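Local coordinates for periplasmic binding protein (Veillonella parvula, PDB 4OVK) that probably captures a solute in the periplasm and delivers it to the membrane components of an ABC transporter, at residues P150-A153 and E154-S158; R243-D246 and I247-K251; Y276-D279 and A280-E284. All blocks are in the same frame, centred on the assembly; numbering follows the deposited sequence. Where two conformers were deposited one is given.

Contact 1 (P150-A153 and E154-S158); sequences PEQA and EALIS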
loop_
_atom_site.group_PDB
_atom_site.type_symbol
_atom_site.label_atom_id
_atom_site.label_comp_id
_atom_site.label_asym_id
_atom_site.label_seq_id
_atom_site.Cartn_x
_atom_site.Cartn_y
_atom_site.Cartn_z
ATOM N N PRO A 150 -16.880 8.484 11.399
ATOM C CA PRO A 150 -17.480 7.283 10.785
ATOM C C PRO A 150 -17.897 7.476 9.334
ATOM O O PRO A 150 -17.855 6.533 8.546
ATOM C CB PRO A 150 -18.685 6.987 11.696
ATOM C CG PRO A 150 -19.016 8.303 12.323
ATOM C CD PRO A 150 -17.690 8.979 12.535
ATOM N N GLU A 151 -18.276 8.690 8.965
ATOM C CA GLU A 151 -18.678 8.946 7.592
ATOM C C GLU A 151 -17.492 8.812 6.640
ATOM O O GLU A 151 -17.613 8.164 5.612
ATOM C CB GLU A 151 -19.340 10.315 7.465
ATOM C CG GLU A 151 -20.674 10.409 8.209
ATOM C CD GLU A 151 -21.302 11.789 8.135
ATOM O OE1 GLU A 151 -22.543 11.881 8.235
ATOM O OE2 GLU A 151 -20.562 12.783 7.984
ATOM N N GLN A 152 -16.342 9.403 6.980
ATOM C CA GLN A 152 -15.163 9.279 6.125
ATOM C C GLN A 152 -14.711 7.818 6.066
ATOM O O GLN A 152 -14.382 7.324 5.001
ATOM C CB GLN A 152 -14.006 10.188 6.564
ATOM C CG GLN A 152 -12.771 10.079 5.657
ATOM C CD GLN A 152 -12.414 11.341 4.886
ATOM O OE1 GLN A 152 -13.280 12.046 4.380
ATOM N NE2 GLN A 152 -11.113 11.608 4.767
ATOM N N ALA A 153 -14.734 7.123 7.201
ATOM C CA ALA A 153 -14.331 5.719 7.233
ATOM C C ALA A 153 -15.245 4.888 6.340
ATOM O O ALA A 153 -14.765 4.123 5.485
ATOM C CB ALA A 153 -14.326 5.190 8.672
ATOM N N GLU A 154 -16.558 5.059 6.492
ATOM C CA GLU A 154 -17.491 4.316 5.630
ATOM C C GLU A 154 -17.381 4.732 4.158
ATOM O O GLU A 154 -17.554 3.894 3.286
ATOM C CB GLU A 154 -18.934 4.410 6.128
ATOM C CG GLU A 154 -19.192 3.698 7.460
ATOM C CD GLU A 154 -18.814 2.210 7.490
ATOM O OE1 GLU A 154 -18.861 1.521 6.444
ATOM O OE2 GLU A 154 -18.482 1.716 8.590
ATOM N N ALA A 155 -17.090 6.002 3.873
ATOM C CA ALA A 155 -16.888 6.420 2.478
ATOM C C ALA A 155 -15.675 5.713 1.858
ATOM O O ALA A 155 -15.720 5.291 0.711
ATOM C CB ALA A 155 -16.760 7.927 2.374
ATOM N N LEU A 156 -14.604 5.562 2.634
ATOM C CA LEU A 156 -13.412 4.832 2.184
ATOM C C LEU A 156 -13.728 3.348 1.984
ATOM O O LEU A 156 -13.320 2.749 1.011
ATOM C CB LEU A 156 -12.257 4.986 3.188
ATOM C CG LEU A 156 -11.554 6.337 3.188
ATOM C CD1 LEU A 156 -10.715 6.533 4.447
ATOM C CD2 LEU A 156 -10.696 6.523 1.932
ATOM N N ILE A 157 -14.478 2.758 2.905
ATOM C CA ILE A 157 -14.802 1.344 2.801
ATOM C C ILE A 157 -15.707 1.097 1.599
ATOM O O ILE A 157 -15.494 0.128 0.861
ATOM C CB ILE A 157 -15.449 0.818 4.090
ATOM C CG1 ILE A 157 -14.413 0.830 5.224
ATOM C CG2 ILE A 157 -15.979 -0.598 3.892
ATOM C CD1 ILE A 157 -15.040 0.827 6.604
ATOM N N SER A 158 -16.694 1.976 1.401
ATOM C CA SER A 158 -17.593 1.892 0.237
ATOM C C SER A 158 -16.830 2.018 -1.075
ATOM O O SER A 158 -17.133 1.328 -2.043
ATOM C CB SER A 158 -18.672 2.968 0.295
ATOM O OG SER A 158 -19.595 2.704 1.345
#

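Contact 2 (R243-D246 and I247-K251); sequences RPDD and IYQDK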
loop_
_atom_site.group_PDB
_atom_site.type_symbol
_atom_site.label_atom_id
_atom_site.label_comp_id
_atom_site.label_asym_id
_atom_site.label_seq_id
_atom_site.Cartn_x
_atom_site.Cartn_y
_atom_site.Cartn_z
ATOM N N ARG A 243 14.510 0.814 -12.156
ATOM C CA ARG A 243 13.622 1.501 -13.082
ATOM C C ARG A 243 13.705 0.852 -14.451
ATOM O O ARG A 243 14.616 0.085 -14.693
ATOM C CB ARG A 243 13.998 2.975 -13.157
ATOM C CG ARG A 243 13.482 3.714 -11.951
ATOM C CD ARG A 243 13.843 5.169 -11.961
ATOM N NE ARG A 243 13.206 5.821 -10.830
ATOM C CZ ARG A 243 13.244 7.123 -10.603
ATOM N NH1 ARG A 243 13.886 7.918 -11.438
ATOM N NH2 ARG A 243 12.624 7.629 -9.545
ATOM N N PRO A 244 12.743 1.143 -15.347
ATOM C CA PRO A 244 12.733 0.430 -16.633
ATOM C C PRO A 244 14.025 0.520 -17.472
ATOM O O PRO A 244 14.448 -0.478 -18.054
ATOM C CB PRO A 244 11.557 1.074 -17.366
ATOM C CG PRO A 244 10.636 1.508 -16.265
ATOM C CD PRO A 244 11.572 2.026 -15.211
ATOM N N ASP A 245 14.639 1.692 -17.541
ATOM C CA ASP A 245 15.872 1.840 -18.311
ATOM C C ASP A 245 17.026 0.969 -17.775
ATOM O O ASP A 245 17.938 0.628 -18.531
ATOM C CB ASP A 245 16.280 3.317 -18.424
ATOM C CG ASP A 245 15.468 4.082 -19.475
ATOM O OD1 ASP A 245 14.707 3.460 -20.253
ATOM O OD2 ASP A 245 15.597 5.326 -19.528
ATOM N N ASP A 246 16.970 0.574 -16.500
ATOM C CA ASP A 246 17.963 -0.385 -15.948
ATOM C C ASP A 246 17.881 -1.764 -16.615
ATOM O O ASP A 246 18.898 -2.449 -16.809
ATOM C CB ASP A 246 17.774 -0.545 -14.437
ATOM C CG ASP A 246 17.941 0.776 -13.676
ATOM O OD1 ASP A 246 18.680 1.672 -14.173
ATOM O OD2 ASP A 246 17.332 0.921 -12.583
ATOM N N ILE A 247 16.662 -2.161 -16.958
ATOM C CA ILE A 247 16.414 -3.407 -17.670
ATOM C C ILE A 247 16.703 -3.220 -19.168
ATOM O O ILE A 247 17.406 -4.021 -19.769
ATOM C CB ILE A 247 14.948 -3.870 -17.483
ATOM C CG1 ILE A 247 14.622 -4.196 -16.017
ATOM C CG2 ILE A 247 14.627 -5.055 -18.384
ATOM C CD1 ILE A 247 15.372 -5.355 -15.408
ATOM N N TYR A 248 16.154 -2.162 -19.768
ATOM C CA TYR A 248 16.341 -1.919 -21.206
ATOM C C TYR A 248 17.817 -1.810 -21.608
ATOM O O TYR A 248 18.211 -2.272 -22.682
ATOM C CB TYR A 248 15.601 -0.641 -21.645
ATOM C CG TYR A 248 14.086 -0.690 -21.511
ATOM C CD1 TYR A 248 13.365 -1.835 -21.845
ATOM C CD2 TYR A 248 13.375 0.423 -21.076
ATOM C CE1 TYR A 248 11.984 -1.871 -21.726
ATOM C CE2 TYR A 248 11.990 0.400 -20.956
ATOM C CZ TYR A 248 11.299 -0.746 -21.279
ATOM O OH TYR A 248 9.927 -0.769 -21.192
ATOM N N GLN A 249 18.630 -1.196 -20.745
ATOM C CA GLN A 249 20.056 -1.013 -21.024
ATOM C C GLN A 249 20.962 -2.045 -20.334
ATOM O O GLN A 249 22.183 -1.870 -20.287
ATOM C CB GLN A 249 20.477 0.396 -20.632
ATOM C CG GLN A 249 19.689 1.497 -21.326
ATOM C CD GLN A 249 20.363 2.854 -21.195
ATOM O OE1 GLN A 249 21.596 2.958 -21.212
ATOM N NE2 GLN A 249 19.560 3.902 -21.065
ATOM N N ASP A 250 20.367 -3.117 -19.815
ATOM C CA ASP A 250 21.100 -4.216 -19.163
ATOM C C ASP A 250 22.191 -3.699 -18.238
ATOM O O ASP A 250 23.376 -3.975 -18.414
ATOM C CB ASP A 250 21.662 -5.211 -20.199
ATOM C CG ASP A 250 20.643 -6.270 -20.608
ATOM O OD1 ASP A 250 20.066 -6.951 -19.716
ATOM O OD2 ASP A 250 20.428 -6.428 -21.829
ATOM N N LYS A 251 21.764 -2.925 -17.249
ATOM C CA LYS A 251 22.664 -2.395 -16.241
ATOM C C LYS A 251 22.900 -3.360 -15.091
ATOM O O LYS A 251 23.732 -3.080 -14.231
ATOM C CB LYS A 251 22.109 -1.094 -15.696
ATOM C CG LYS A 251 21.867 -0.034 -16.759
ATOM C CD LYS A 251 21.435 1.265 -16.099
ATOM C CE LYS A 251 20.803 2.226 -17.082
ATOM N NZ LYS A 251 20.207 3.405 -16.398
#

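Contact 3 (Y276-D279 and A280-E284); sequences YRWD and APNVE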
loop_
_atom_site.group_PDB
_atom_site.type_symbol
_atom_site.label_atom_id
_atom_site.label_comp_id
_atom_site.label_asym_id
_atom_site.label_seq_id
_atom_site.Cartn_x
_atom_site.Cartn_y
_atom_site.Cartn_z
ATOM N N TYR A 276 1.539 5.988 0.010
ATOM C CA TYR A 276 2.356 4.868 0.464
ATOM C C TYR A 276 2.543 4.027 -0.796
ATOM O O TYR A 276 1.846 4.253 -1.817
ATOM C CB TYR A 276 1.641 4.079 1.580
ATOM C CG TYR A 276 2.554 3.104 2.296
ATOM C CD1 TYR A 276 3.571 3.558 3.132
ATOM C CD2 TYR A 276 2.435 1.736 2.108
ATOM C CE1 TYR A 276 4.429 2.676 3.759
ATOM C CE2 TYR A 276 3.277 0.847 2.747
ATOM C CZ TYR A 276 4.275 1.321 3.561
ATOM O OH TYR A 276 5.119 0.431 4.180
ATOM N N ARG A 277 3.485 3.100 -0.791
ATOM C CA ARG A 277 3.639 2.294 -2.001
ATOM C C ARG A 277 2.386 1.435 -2.233
ATOM O O ARG A 277 1.656 1.078 -1.304
ATOM C CB ARG A 277 4.928 1.487 -2.015
ATOM C CG ARG A 277 5.016 0.426 -0.965
ATOM C CD ARG A 277 6.439 -0.104 -0.845
ATOM N NE ARG A 277 6.498 -0.992 0.301
ATOM C CZ ARG A 277 7.373 -0.928 1.303
ATOM N NH1 ARG A 277 7.280 -1.807 2.288
ATOM N NH2 ARG A 277 8.344 -0.018 1.331
ATOM N N TRP A 278 2.124 1.180 -3.503
ATOM C CA TRP A 278 0.924 0.493 -3.929
ATOM C C TRP A 278 1.157 -1.002 -4.118
ATOM O O TRP A 278 0.252 -1.710 -4.548
ATOM C CB TRP A 278 0.419 1.136 -5.227
ATOM C CG TRP A 278 -0.224 2.473 -5.058
ATOM C CD1 TRP A 278 -0.289 3.229 -3.907
ATOM C CD2 TRP A 278 -0.876 3.245 -6.077
ATOM N NE1 TRP A 278 -0.956 4.409 -4.159
ATOM C CE2 TRP A 278 -1.329 4.439 -5.480
ATOM C CE3 TRP A 278 -1.136 3.033 -7.445
ATOM C CZ2 TRP A 278 -2.017 5.422 -6.197
ATOM C CZ3 TRP A 278 -1.824 4.020 -8.155
ATOM C CH2 TRP A 278 -2.256 5.191 -7.526
ATOM N N ASP A 279 2.357 -1.462 -3.745
ATOM C CA ASP A 279 2.819 -2.840 -3.939
ATOM C C ASP A 279 2.146 -3.843 -3.010
ATOM O O ASP A 279 2.234 -5.041 -3.264
ATOM C CB ASP A 279 4.336 -2.936 -3.713
ATOM C CG ASP A 279 5.148 -2.031 -4.663
ATOM O OD1 ASP A 279 5.180 -2.274 -5.884
ATOM O OD2 ASP A 279 5.760 -1.071 -4.176
ATOM N N ALA A 280 1.520 -3.358 -1.932
ATOM C CA ALA A 280 0.774 -4.194 -0.997
ATOM C C ALA A 280 -0.487 -3.448 -0.526
ATOM O O ALA A 280 -0.646 -2.257 -0.798
ATOM C CB ALA A 280 1.651 -4.571 0.193
ATOM N N PRO A 281 -1.388 -4.143 0.187
ATOM C CA PRO A 281 -2.645 -3.493 0.567
ATOM C C PRO A 281 -2.479 -2.169 1.327
ATOM O O PRO A 281 -1.664 -2.060 2.253
ATOM C CB PRO A 281 -3.341 -4.547 1.437
ATOM C CG PRO A 281 -2.754 -5.849 0.999
ATOM C CD PRO A 281 -1.332 -5.543 0.648
ATOM N N ASN A 282 -3.292 -1.191 0.911
ATOM C CA ASN A 282 -3.301 0.180 1.440
ATOM C C ASN A 282 -4.602 0.915 1.039
ATOM O O ASN A 282 -5.445 0.371 0.335
ATOM C CB ASN A 282 -2.071 0.948 0.929
ATOM C CG ASN A 282 -2.193 1.350 -0.510
ATOM O OD1 ASN A 282 -2.607 2.467 -0.801
ATOM N ND2 ASN A 282 -1.850 0.435 -1.432
ATOM N N VAL A 283 -4.757 2.153 1.479
ATOM C CA VAL A 283 -6.004 2.893 1.290
ATOM C C VAL A 283 -6.267 3.239 -0.207
ATOM O O VAL A 283 -7.404 3.365 -0.654
ATOM C CB VAL A 283 -6.018 4.134 2.221
ATOM C CG1 VAL A 283 -5.352 5.344 1.578
ATOM C CG2 VAL A 283 -7.425 4.458 2.648
ATOM N N GLU A 284 -5.201 3.327 -0.979
ATOM C CA GLU A 284 -5.270 3.644 -2.407
ATOM C C GLU A 284 -5.232 2.395 -3.330
ATOM O O GLU A 284 -5.152 2.523 -4.549
ATOM C CB GLU A 284 -4.141 4.610 -2.743
ATOM C CG GLU A 284 -4.262 5.920 -1.971
ATOM C CD GLU A 284 -3.080 6.856 -2.112
ATOM O OE1 GLU A 284 -1.982 6.418 -2.499
ATOM O OE2 GLU A 284 -3.240 8.038 -1.771
HETATM O O HOH W 1 1.940 -1.468 0.025
#

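Contact 1 (P150-A153 and E154-S158)
Glu154 folds back over the turn that begins at Pro150, and its aliphatic half never leaves the neighbourhood of the backbone bond between them. Its CB lies 3.4 Å from Pro150 O, the same oxygen that accepts the amide hydrogen of Glu154 N at 2.8 Å. Because CG stands anti to the carbonyl carbon (chi1 -67°), it too is set against that oxygen, with CG 3.3 Å from Pro150 O. The chain then bends at chi2 (-56°), which lays the carboxylate beside CD1 of Ile157 (Glu154 OE1 3.9 Å from it), and OE2 forms a salt bridge with Arg141 of helix 133-147. The same i to i+4 spacing recurs one residue at a time: Ala155 N binds Glu151 O, Leu156 N binds Gln152 O, and Ile157 N binds Ala153 O. Side chains lean on these carbonyls as well, and CG1 of Ile157 comes within 3.3 Å of Ala153 O. Gln152 extends toward other elements, its NE2 binding Ala47 O of helix 41-49 and Phe317 O. This is the first part of helix 150-170, which packs against helix 133-147 through Ala153 and Ile157, both on Ile140, and against helix 306-318 through Ala155 and Leu156, which meet Phe317.

Contact 2 (R243-D246 and I247-K251)
Asp246 and Lys251 join through a salt bridge, with NZ of Lys251 3.2 Å from OD1 of Asp246 and approaching nearly along the C-O axis of that oxygen. The extended lysine chain reaches back over the residue it pairs with, its CD 3.4 Å from Asp246 OD1. The second carboxylate oxygen works in the other direction: Arg243 N donates to Asp246 OD2 at 2.9 Å, coming from above the carboxylate plane. One side chain thus binds both the entry and the exit of a very short helix. Replacing Asp246 by an alanine would remove both oxygens and is likely to leave the Lys251 ammonium without its mate in this turn and the Arg243 amide without its acceptor. Farther out, Tyr248 N makes a nearly straight bond (173°) to Pro244 O, and the tyrosine ring turns one face over that carbonyl. CE2 of Tyr248 also packs at 3.7 Å against Pro244 CB, while the phenol OH is hydrogen-bonded with Val268 N, and the ring meets His266 and Val263. Ile247 is buried against Val263 and Trp257. The salt-bridged residues are also joined by the backbone bond that spans more residues at the helix end. That end is a Schellman motif: Lys251 N reaches back to Asp246 O at 2.9 Å, Asp250 N binds Ile247 O, and Asp250, with its positive phi of 43°, is the C-prime residue.

Contact 3 (Y276-D279 and A280-E284)
Trp278 and Glu284 meet at about a right angle, with the indole and carboxylate planes 85° apart, and OE1 of Glu284 sits at the ring's edge. NE1 of Trp278 donates to OE1 of Glu284 at 2.8 Å, and the acceptor lies almost in the indole plane. The hydrogen bond uses the anti side of the carboxylate. Glu284 also touches the indole higher up its chain, where its CB is 3.5 Å from Trp278 NE1, and its own carbonyl oxygen lies over one ring face. OE1 further accepts from Ile275 N, while OE2 takes a hydrogen bond from Tyr318 OH and a weak one from Tyr314 OH; this buried, probably charged group is therefore gripped through both oxygens.

Asn282 is turned quite differently, its amide plane only 16° from that of the indole, yet the two side chains cross obliquely rather than stack, and OD1 of Asn282 approaches Trp278 CD1 at 3.9 Å. With CG placed between the backbone N and the carbonyl carbon (chi1 75°), the amide can serve the loop on two sides. ND2 of Asn282 gives a straight bond to Ala280 O at 3.0 Å, and OD1 of Asn282 accepts from Glu284 N at 2.7 Å, from above the carbonyl plane. The latter closes an Asx turn, which brings the chain to Glu284 at the N-cap position of helix 285-296.

Ala280 O has a second donor, a water at 2.8 Å that also donates to Arg277 O and so bridges the two carbonyls. Within 276-279, the OH of Tyr276 sits 3.6 Å above the guanidinium plane of Arg277, offset toward its rim; Arg277 makes a cation-pi contact with Phe239. The carboxylate of Asp279 is held from outside the loop, by Tyr183 OH at OD1 and Asn238 N at OD2, tying the turn to the region around strands 180-184 and 233-236.

Two of the contacts meet: Leu156 CD2 of contact 1 packs 3.9 Å from Val283 CG2 of contact 3, and both lean on helix 306-318. Contact 3 is buried near the centre of the chain, where side-chain amide, indole and carboxylate hydrogen bonds shape a loop. Contact 1 is partly buried and mostly repetitive helix backbone bonding, its helix lying between the two parallel sheets in sequence, consistent with the helix-linked lobes of this family. Contact 2, with centres 41 Å from contact 1, lies beyond the chain's centre at a more exposed position; its salt bridge and Schellman ending serve a short helix beside the second sheet.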